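Long-range contacts in succinate-semialdehyde dehydrogenase (NAD(P)(+)) (Marinobacter aquaeolei, PDB 3RH9), which probably oxidises succinate semialdehyde to succinate with NAD+ or NADP+ as cofactor, as a member of the aldehyde dehydrogenase family: residues A[72-77]-A[123-128]; A[83-88]-A[112-117]. All coordinates share one frame; numbering follows the deposited sequence.

Contact 1: residues A[72-77]-A[123-128]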
ATOM      1  N   THR A  72      -8.018 -24.379 -11.334  1.00 17.07           N
ATOM      2  CA  THR A  72      -7.056 -24.271 -12.414  1.00 17.64           C
ATOM      3  C   THR A  72      -5.794 -23.588 -11.900  1.00 16.80           C
ATOM      4  O   THR A  72      -4.693 -24.102 -12.074  1.00 16.91           O
ATOM      5  CB  THR A  72      -7.611 -23.508 -13.627  1.00 16.87           C
ATOM      6  OG1 THR A  72      -8.610 -24.301 -14.272  1.00 19.22           O
ATOM      7  CG2 THR A  72      -6.513 -23.235 -14.623  1.00 16.64           C
ATOM      8  N   ARG A  73      -5.961 -22.430 -11.267  1.00 16.40           N
ATOM      9  CA  ARG A  73      -4.836 -21.678 -10.722  1.00 16.67           C
ATOM     10  C   ARG A  73      -4.068 -22.511  -9.701  1.00 17.11           C
ATOM     11  O   ARG A  73      -2.841 -22.494  -9.653  1.00 16.73           O
ATOM     12  CB  ARG A  73      -5.324 -20.396 -10.062  1.00 16.60           C
ATOM     13  CG  ARG A  73      -5.677 -19.276 -11.018  1.00 16.09           C
ATOM     14  CD  ARG A  73      -6.171 -18.070 -10.234  1.00 15.13           C
ATOM     15  NE  ARG A  73      -7.620 -18.146 -10.111  1.00 17.28           N
ATOM     16  CZ  ARG A  73      -8.342 -17.645  -9.113  1.00 18.03           C
ATOM     17  NH1 ARG A  73      -7.765 -17.007  -8.095  1.00 16.21           N
ATOM     18  NH2 ARG A  73      -9.664 -17.790  -9.142  1.00 20.40           N
ATOM     19  N   ARG A  74      -4.809 -23.252  -8.885  1.00 18.89           N
ATOM     20  CA  ARG A  74      -4.230 -24.150  -7.888  1.00 18.05           C
ATOM     21  C   ARG A  74      -3.289 -25.181  -8.520  1.00 17.38           C
ATOM     22  O   ARG A  74      -2.227 -25.476  -7.979  1.00 18.13           O
ATOM     23  CB  ARG A  74      -5.367 -24.823  -7.120  1.00 17.85           C
ATOM     24  CG  ARG A  74      -4.996 -25.949  -6.206  1.00 17.19           C
ATOM     25  CD  ARG A  74      -6.227 -26.319  -5.402  1.00 17.83           C
ATOM     26  NE  ARG A  74      -6.112 -25.771  -4.067  1.00 19.76           N
ATOM     27  CZ  ARG A  74      -7.108 -25.249  -3.366  1.00 18.80           C
ATOM     28  NH1 ARG A  74      -8.335 -25.182  -3.865  1.00 18.19           N
ATOM     29  NH2 ARG A  74      -6.853 -24.771  -2.158  1.00 19.17           N
ATOM     30  N   LYS A  75      -3.677 -25.699  -9.678  1.00 17.16           N
ATOM     31  CA  LYS A  75      -2.880 -26.683 -10.399  1.00 18.53           C
ATOM     32  C   LYS A  75      -1.572 -26.085 -10.936  1.00 18.41           C
ATOM     33  O   LYS A  75      -0.525 -26.746 -10.893  1.00 18.02           O
ATOM     34  CB  LYS A  75      -3.705 -27.307 -11.538  1.00 19.26           C
ATOM     35  CG  LYS A  75      -3.062 -28.514 -12.205  1.00 20.00           C
ATOM     36  CD  LYS A  75      -2.648 -29.558 -11.156  1.00 24.18           C
ATOM     37  CE  LYS A  75      -2.627 -30.991 -11.714  1.00 23.67           C
ATOM     38  NZ  LYS A  75      -1.739 -31.126 -12.908  1.00 26.00           N
ATOM     39  N   TRP A  76      -1.634 -24.849 -11.442  1.00 16.90           N
ATOM     40  CA  TRP A  76      -0.428 -24.139 -11.892  1.00 17.15           C
ATOM     41  C   TRP A  76       0.619 -24.059 -10.778  1.00 17.14           C
ATOM     42  O   TRP A  76       1.776 -24.430 -10.957  1.00 15.95           O
ATOM     43  CB  TRP A  76      -0.747 -22.701 -12.278  1.00 16.77           C
ATOM     44  CG  TRP A  76      -1.760 -22.510 -13.326  1.00 16.43           C
ATOM     45  CD1 TRP A  76      -2.158 -23.412 -14.245  1.00 16.15           C
ATOM     46  CD2 TRP A  76      -2.482 -21.298 -13.605  1.00 17.00           C
ATOM     47  NE1 TRP A  76      -3.103 -22.860 -15.069  1.00 16.59           N
ATOM     48  CE2 TRP A  76      -3.319 -21.560 -14.699  1.00 17.24           C
ATOM     49  CE3 TRP A  76      -2.503 -20.019 -13.027  1.00 16.17           C
ATOM     50  CZ2 TRP A  76      -4.180 -20.588 -15.237  1.00 18.73           C
ATOM     51  CZ3 TRP A  76      -3.355 -19.054 -13.562  1.00 16.19           C
ATOM     52  CH2 TRP A  76      -4.177 -19.344 -14.655  1.00 18.14           C
ATOM     53  N   LEU A  77       0.199 -23.517  -9.637  1.00 16.76           N
ATOM     54  CA  LEU A  77       1.070 -23.368  -8.484  1.00 16.70           C
ATOM     55  C   LEU A  77       1.673 -24.716  -8.143  1.00 16.78           C
ATOM     56  O   LEU A  77       2.891 -24.843  -7.983  1.00 16.22           O
ATOM     57  CB  LEU A  77       0.289 -22.812  -7.286  1.00 16.53           C
ATOM     58  CG  LEU A  77      -0.385 -21.450  -7.513  1.00 15.32           C
ATOM     59  CD1 LEU A  77      -1.367 -21.083  -6.422  1.00 14.21           C
ATOM     60  CD2 LEU A  77       0.680 -20.389  -7.657  1.00 16.10           C
ATOM     61  N   HIS A 123      -3.233 -22.259   0.316  1.00 15.30           N
ATOM     62  CA  HIS A 123      -4.042 -21.167   0.872  1.00 15.50           C
ATOM     63  C   HIS A 123      -4.770 -20.277  -0.132  1.00 15.41           C
ATOM     64  O   HIS A 123      -5.365 -19.274   0.245  1.00 15.78           O
ATOM     65  CB  HIS A 123      -3.194 -20.315   1.805  1.00 14.58           C
ATOM     66  CG  HIS A 123      -2.619 -21.087   2.947  1.00 16.01           C
ATOM     67  ND1 HIS A 123      -3.269 -21.218   4.153  1.00 15.23           N
ATOM     68  CD2 HIS A 123      -1.474 -21.798   3.053  1.00 15.91           C
ATOM     69  CE1 HIS A 123      -2.533 -21.955   4.966  1.00 16.01           C
ATOM     70  NE2 HIS A 123      -1.439 -22.318   4.326  1.00 16.52           N
ATOM     71  N   ILE A 124      -4.734 -20.653  -1.401  1.00 15.28           N
ATOM     72  CA  ILE A 124      -5.391 -19.885  -2.441  1.00 15.27           C
ATOM     73  C   ILE A 124      -6.864 -19.581  -2.097  1.00 16.82           C
ATOM     74  O   ILE A 124      -7.437 -18.584  -2.566  1.00 17.01           O
ATOM     75  CB  ILE A 124      -5.279 -20.617  -3.794  1.00 15.01           C
ATOM     76  CG1 ILE A 124      -5.757 -19.730  -4.938  1.00 15.28           C
ATOM     77  CG2 ILE A 124      -6.050 -21.936  -3.765  1.00 15.35           C
ATOM     78  CD1 ILE A 124      -5.432 -20.299  -6.314  1.00 15.15           C
ATOM     79  N   SER A 125      -7.477 -20.426  -1.271  1.00 16.10           N
ATOM     80  CA  SER A 125      -8.899 -20.263  -0.954  1.00 16.94           C
ATOM     81  C   SER A 125      -9.159 -18.994  -0.169  1.00 17.48           C
ATOM     82  O   SER A 125     -10.299 -18.525  -0.078  1.00 16.88           O
ATOM     83  CB  SER A 125      -9.454 -21.475  -0.207  1.00 17.27           C
ATOM     84  OG  SER A 125      -9.993 -22.406  -1.133  1.00 18.49           O
ATOM     85  N   ALA A 126      -8.084 -18.435   0.380  1.00 17.38           N
ATOM     86  CA  ALA A 126      -8.150 -17.193   1.132  1.00 14.80           C
ATOM     87  C   ALA A 126      -8.732 -16.027   0.317  1.00 15.69           C
ATOM     88  O   ALA A 126      -9.271 -15.090   0.892  1.00 15.85           O
ATOM     89  CB  ALA A 126      -6.776 -16.847   1.651  1.00 14.74           C
ATOM     90  N   LEU A 127      -8.629 -16.091  -1.012  1.00 15.88           N
ATOM     91  CA  LEU A 127      -9.078 -15.000  -1.884  1.00 15.34           C
ATOM     92  C   LEU A 127     -10.522 -15.164  -2.354  1.00 15.30           C
ATOM     93  O   LEU A 127     -10.988 -14.435  -3.239  1.00 13.53           O
ATOM     94  CB  LEU A 127      -8.153 -14.855  -3.099  1.00 14.44           C
ATOM     95  CG  LEU A 127      -6.714 -14.474  -2.754  1.00 14.19           C
ATOM     96  CD1 LEU A 127      -5.779 -14.623  -3.951  1.00 13.72           C
ATOM     97  CD2 LEU A 127      -6.672 -13.069  -2.185  1.00 12.44           C
ATOM     98  N   ASP A 128     -11.226 -16.123  -1.762  1.00 16.50           N
ATOM     99  CA  ASP A 128     -12.637 -16.341  -2.090  1.00 16.21           C
ATOM    100  C   ASP A 128     -13.454 -15.125  -1.704  1.00 14.48           C
ATOM    101  O   ASP A 128     -13.263 -14.567  -0.625  1.00 14.65           O
ATOM    102  CB  ASP A 128     -13.177 -17.575  -1.350  1.00 16.04           C
ATOM    103  CG  ASP A 128     -12.725 -18.882  -1.981  1.00 18.12           C
ATOM    104  OD1 ASP A 128     -12.125 -18.843  -3.084  1.00 17.02           O
ATOM    105  OD2 ASP A 128     -12.975 -19.947  -1.370  1.00 19.76           O
TER
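I124, on the 3-10 turn that follows helix 103-123, pushes its side chain against helix 70-86 between R73, R74 and L77. The buried side belongs to CD1. CG1 stands anti to the backbone N (chi1 -171°), which carries CD1 to R73 CB at 3.8 Å; L77 CD1 meets I124 CD1 at 4.1 Å. A173 of helix 162-174 touches both I124 and L77. The outer side starts at the other arm, CG2, which sits over one face of the R74 guanidinium, nearer its rim than its middle, with R74 NH2 at 3.4 Å from I124 CG2. It is looser beyond: exposed S125 brings OG to the edge of that guanidinium, 4.1 Å from R74 NH2, without a hydrogen bond. The polar ends are held by others: R74 by a salt bridge to E71 and a hydrogen bond to A121 O, R73 by W68 O and A173 O. Replacing R74 by alanine removes the flat group over I124 CG2 and would probably leave E71 without this salt-bridge partner. With no hydrogen bond or salt bridge joining the two segments, the turn is seated on the helix by apolar contact and by the flat face of an arginine whose N-H groups are engaged nearby.

Contact 2: residues A[83-88]-A[112-117]; sequences GLKENR and YAAGFF
Helices 70-86 and 103-123 pack side by side in a helical layer of this aldehyde dehydrogenase, and L84 touches A113, A114 and F117 where the C-terminal turn of the first lies on the middle of the second. The backbones come close here, L84 CA and A114 CA being 5.9 Å apart, an approach that the small alanine side chain permits. L84 CG lies anti to its own carbonyl carbon (chi1 -73°), and the chain reaches across so that CD1 comes to rest 3.9 Å from A114 CA. The same methyl is 4.2 Å from A113 CB and meets the F117 ring obliquely, with L84 CD1 to F117 CD1 at 3.9 Å; the leucine and phenylalanine side chains cross at about a right angle. Nearer the backbone, L84 CB faces A114 CB. F193 of helix 188-197 packs on both L84 and F117, while A165 of helix 162-174 touches A113.

Toward solvent, K85 runs its extended chain past A114, so that its methylenes and not its ammonium make the contact: K85 CG is 3.8 Å from A114 CB, and CE is almost as near. The end of helix 70-86 is tied off by N87, the first residue to leave helical geometry. Its ND2 gives a nearly straight hydrogen bond of 2.6 Å to G83 O (164° at the hydrogen), with the oxygen close to the amide plane of N87. G83 O also accepts the N87 backbone N-H, so one residue grips this carbonyl twice. The arrangement is that of a close helix-helix interface, with small alanines on one helix receiving a leucine and the aliphatic part of a lysine from the other.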
ATOM      1  N   GLY A  83       7.794 -28.539 -10.396  1.00 19.46           N
ATOM      2  CA  GLY A  83       8.815 -28.248 -11.388  1.00 19.67           C
ATOM      3  C   GLY A  83      10.107 -27.733 -10.759  1.00 21.09           C
ATOM      4  O   GLY A  83      11.204 -28.188 -11.090  1.00 21.18           O
ATOM      5  N   LEU A  84       9.998 -26.777  -9.845  1.00 19.56           N
ATOM      6  CA  LEU A  84      11.197 -26.299  -9.181  1.00 20.26           C
ATOM      7  C   LEU A  84      11.921 -27.463  -8.512  1.00 20.74           C
ATOM      8  O   LEU A  84      13.092 -27.702  -8.770  1.00 20.46           O
ATOM      9  CB  LEU A  84      10.873 -25.207  -8.166  1.00 17.87           C
ATOM     10  CG  LEU A  84      10.491 -23.873  -8.807  1.00 18.29           C
ATOM     11  CD1 LEU A  84       9.823 -22.972  -7.780  1.00 17.55           C
ATOM     12  CD2 LEU A  84      11.702 -23.193  -9.447  1.00 17.99           C
ATOM     13  N   LYS A  85      11.210 -28.206  -7.672  1.00 20.31           N
ATOM     14  CA  LYS A  85      11.853 -29.230  -6.863  1.00 20.35           C
ATOM     15  C   LYS A  85      12.584 -30.251  -7.733  1.00 22.38           C
ATOM     16  O   LYS A  85      13.651 -30.755  -7.356  1.00 21.24           O
ATOM     17  CB  LYS A  85      10.837 -29.921  -5.951  1.00 22.33           C
ATOM     18  CG  LYS A  85      10.399 -29.121  -4.724  1.00 20.54           C
ATOM     19  CD  LYS A  85       9.362 -29.916  -3.926  1.00 21.01           C
ATOM     20  CE  LYS A  85       8.569 -29.023  -2.964  1.00 25.02           C
ATOM     21  NZ  LYS A  85       7.572 -29.796  -2.154  1.00 23.41           N
ATOM     22  N   GLU A  86      12.006 -30.546  -8.898  1.00 21.74           N
ATOM     23  CA  GLU A  86      12.580 -31.506  -9.831  1.00 20.98           C
ATOM     24  C   GLU A  86      13.846 -31.013 -10.493  1.00 21.68           C
ATOM     25  O   GLU A  86      14.781 -31.779 -10.697  1.00 21.52           O
ATOM     26  CB  GLU A  86      11.592 -31.815 -10.936  1.00 21.88           C
ATOM     27  CG  GLU A  86      10.344 -32.476 -10.455  1.00 26.18           C
ATOM     28  CD  GLU A  86       9.419 -32.741 -11.597  1.00 29.44           C
ATOM     29  OE1 GLU A  86       9.943 -32.993 -12.703  1.00 31.26           O
ATOM     30  OE2 GLU A  86       8.182 -32.681 -11.398  1.00 32.95           O
ATOM     31  N   ASN A  87      13.862 -29.742 -10.870  1.00 21.42           N
ATOM     32  CA  ASN A  87      15.002 -29.194 -11.577  1.00 20.30           C
ATOM     33  C   ASN A  87      15.859 -28.411 -10.618  1.00 19.92           C
ATOM     34  O   ASN A  87      16.486 -27.422 -10.984  1.00 20.96           O
ATOM     35  CB  ASN A  87      14.540 -28.326 -12.738  1.00 19.84           C
ATOM     36  CG  ASN A  87      13.599 -29.063 -13.656  1.00 20.31           C
ATOM     37  OD1 ASN A  87      13.992 -29.522 -14.730  1.00 21.60           O
ATOM     38  ND2 ASN A  87      12.354 -29.208 -13.227  1.00 20.15           N
ATOM     39  N   ARG A  88      15.886 -28.893  -9.384  1.00 18.77           N
ATOM     40  CA  ARG A  88      16.510 -28.200  -8.274  1.00 20.38           C
ATOM     41  C   ARG A  88      18.042 -28.190  -8.343  1.00 21.91           C
ATOM     42  O   ARG A  88      18.697 -27.293  -7.812  1.00 21.36           O
ATOM     43  CB  ARG A  88      16.012 -28.831  -6.971  1.00 21.86           C
ATOM     44  CG  ARG A  88      17.043 -28.962  -5.896  1.00 22.07           C
ATOM     45  CD  ARG A  88      16.622 -29.959  -4.849  1.00 19.64           C
ATOM     46  NE  ARG A  88      17.824 -30.467  -4.216  1.00 22.63           N
ATOM     47  CZ  ARG A  88      18.412 -29.921  -3.155  1.00 24.98           C
ATOM     48  NH1 ARG A  88      17.886 -28.849  -2.562  1.00 22.40           N
ATOM     49  NH2 ARG A  88      19.528 -30.461  -2.672  1.00 29.01           N
ATOM     50  N   TYR A 112      13.603 -23.451  -1.169  1.00 18.42           N
ATOM     51  CA  TYR A 112      12.956 -22.321  -0.541  1.00 17.87           C
ATOM     52  C   TYR A 112      11.894 -21.669  -1.454  1.00 18.16           C
ATOM     53  O   TYR A 112      10.778 -21.366  -1.011  1.00 17.46           O
ATOM     54  CB  TYR A 112      14.043 -21.329  -0.181  1.00 16.88           C
ATOM     55  CG  TYR A 112      13.557 -20.063   0.436  1.00 16.78           C
ATOM     56  CD1 TYR A 112      13.197 -20.016   1.778  1.00 17.52           C
ATOM     57  CD2 TYR A 112      13.490 -18.903  -0.307  1.00 16.36           C
ATOM     58  CE1 TYR A 112      12.770 -18.845   2.361  1.00 16.91           C
ATOM     59  CE2 TYR A 112      13.067 -17.723   0.263  1.00 18.42           C
ATOM     60  CZ  TYR A 112      12.708 -17.701   1.596  1.00 17.75           C
ATOM     61  OH  TYR A 112      12.277 -16.524   2.152  1.00 20.35           O
ATOM     62  N   ALA A 113      12.256 -21.456  -2.719  1.00 16.88           N
ATOM     63  CA  ALA A 113      11.344 -20.905  -3.721  1.00 17.09           C
ATOM     64  C   ALA A 113      10.107 -21.778  -3.903  1.00 18.09           C
ATOM     65  O   ALA A 113       8.997 -21.279  -4.114  1.00 16.28           O
ATOM     66  CB  ALA A 113      12.061 -20.743  -5.061  1.00 16.64           C
ATOM     67  N   ALA A 114      10.307 -23.090  -3.827  1.00 19.18           N
ATOM     68  CA  ALA A 114       9.230 -24.036  -4.076  1.00 17.14           C
ATOM     69  C   ALA A 114       8.138 -23.921  -3.027  1.00 16.50           C
ATOM     70  O   ALA A 114       6.982 -24.191  -3.309  1.00 16.40           O
ATOM     71  CB  ALA A 114       9.776 -25.447  -4.120  1.00 18.09           C
ATOM     72  N   GLY A 115       8.518 -23.516  -1.818  1.00 17.53           N
ATOM     73  CA  GLY A 115       7.611 -23.510  -0.684  1.00 16.65           C
ATOM     74  C   GLY A 115       6.636 -22.348  -0.709  1.00 16.87           C
ATOM     75  O   GLY A 115       5.639 -22.331   0.025  1.00 16.02           O
ATOM     76  N   PHE A 116       6.932 -21.360  -1.545  1.00 16.06           N
ATOM     77  CA  PHE A 116       6.024 -20.240  -1.714  1.00 16.97           C
ATOM     78  C   PHE A 116       4.863 -20.686  -2.571  1.00 15.67           C
ATOM     79  O   PHE A 116       3.695 -20.400  -2.291  1.00 15.48           O
ATOM     80  CB  PHE A 116       6.748 -19.046  -2.336  1.00 16.04           C
ATOM     81  CG  PHE A 116       7.576 -18.292  -1.352  1.00 16.99           C
ATOM     82  CD1 PHE A 116       6.975 -17.434  -0.441  1.00 16.28           C
ATOM     83  CD2 PHE A 116       8.954 -18.469  -1.297  1.00 17.67           C
ATOM     84  CE1 PHE A 116       7.725 -16.746   0.487  1.00 16.31           C
ATOM     85  CE2 PHE A 116       9.716 -17.776  -0.361  1.00 18.20           C
ATOM     86  CZ  PHE A 116       9.094 -16.917   0.536  1.00 17.18           C
ATOM     87  N   PHE A 117       5.203 -21.417  -3.615  1.00 15.57           N
ATOM     88  CA  PHE A 117       4.206 -21.973  -4.500  1.00 15.35           C
ATOM     89  C   PHE A 117       3.362 -22.994  -3.765  1.00 15.41           C
ATOM     90  O   PHE A 117       2.148 -23.056  -3.938  1.00 15.63           O
ATOM     91  CB  PHE A 117       4.887 -22.553  -5.731  1.00 14.82           C
ATOM     92  CG  PHE A 117       5.298 -21.507  -6.712  1.00 14.75           C
ATOM     93  CD1 PHE A 117       6.600 -21.083  -6.778  1.00 15.67           C
ATOM     94  CD2 PHE A 117       4.362 -20.914  -7.543  1.00 14.83           C
ATOM     95  CE1 PHE A 117       6.970 -20.106  -7.682  1.00 17.16           C
ATOM     96  CE2 PHE A 117       4.721 -19.939  -8.436  1.00 14.61           C
ATOM     97  CZ  PHE A 117       6.021 -19.535  -8.513  1.00 15.91           C
TER

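Both contacts lie along helix 70-86, their centres about 17 Å apart: contact 2 sets its C-terminal end against helix 103-123, contact 1 its earlier part against the 3-10 turn that follows that helix. The partners come in reverse order along the chain, residues 112-117 before residues 123-128, so contact 2 is nested inside the loop that contact 1 closes. The residues between are nearly all helical and include helix 88-99. The two contacts meet directly where L77 CD2 packs on F117 CD2 at 3.7 Å. Together they make one packed seam, in which helix 70-86 meets helix 103-123 and then the turn after it, backed by helix 162-174 and away from the predicted active-site residue E256.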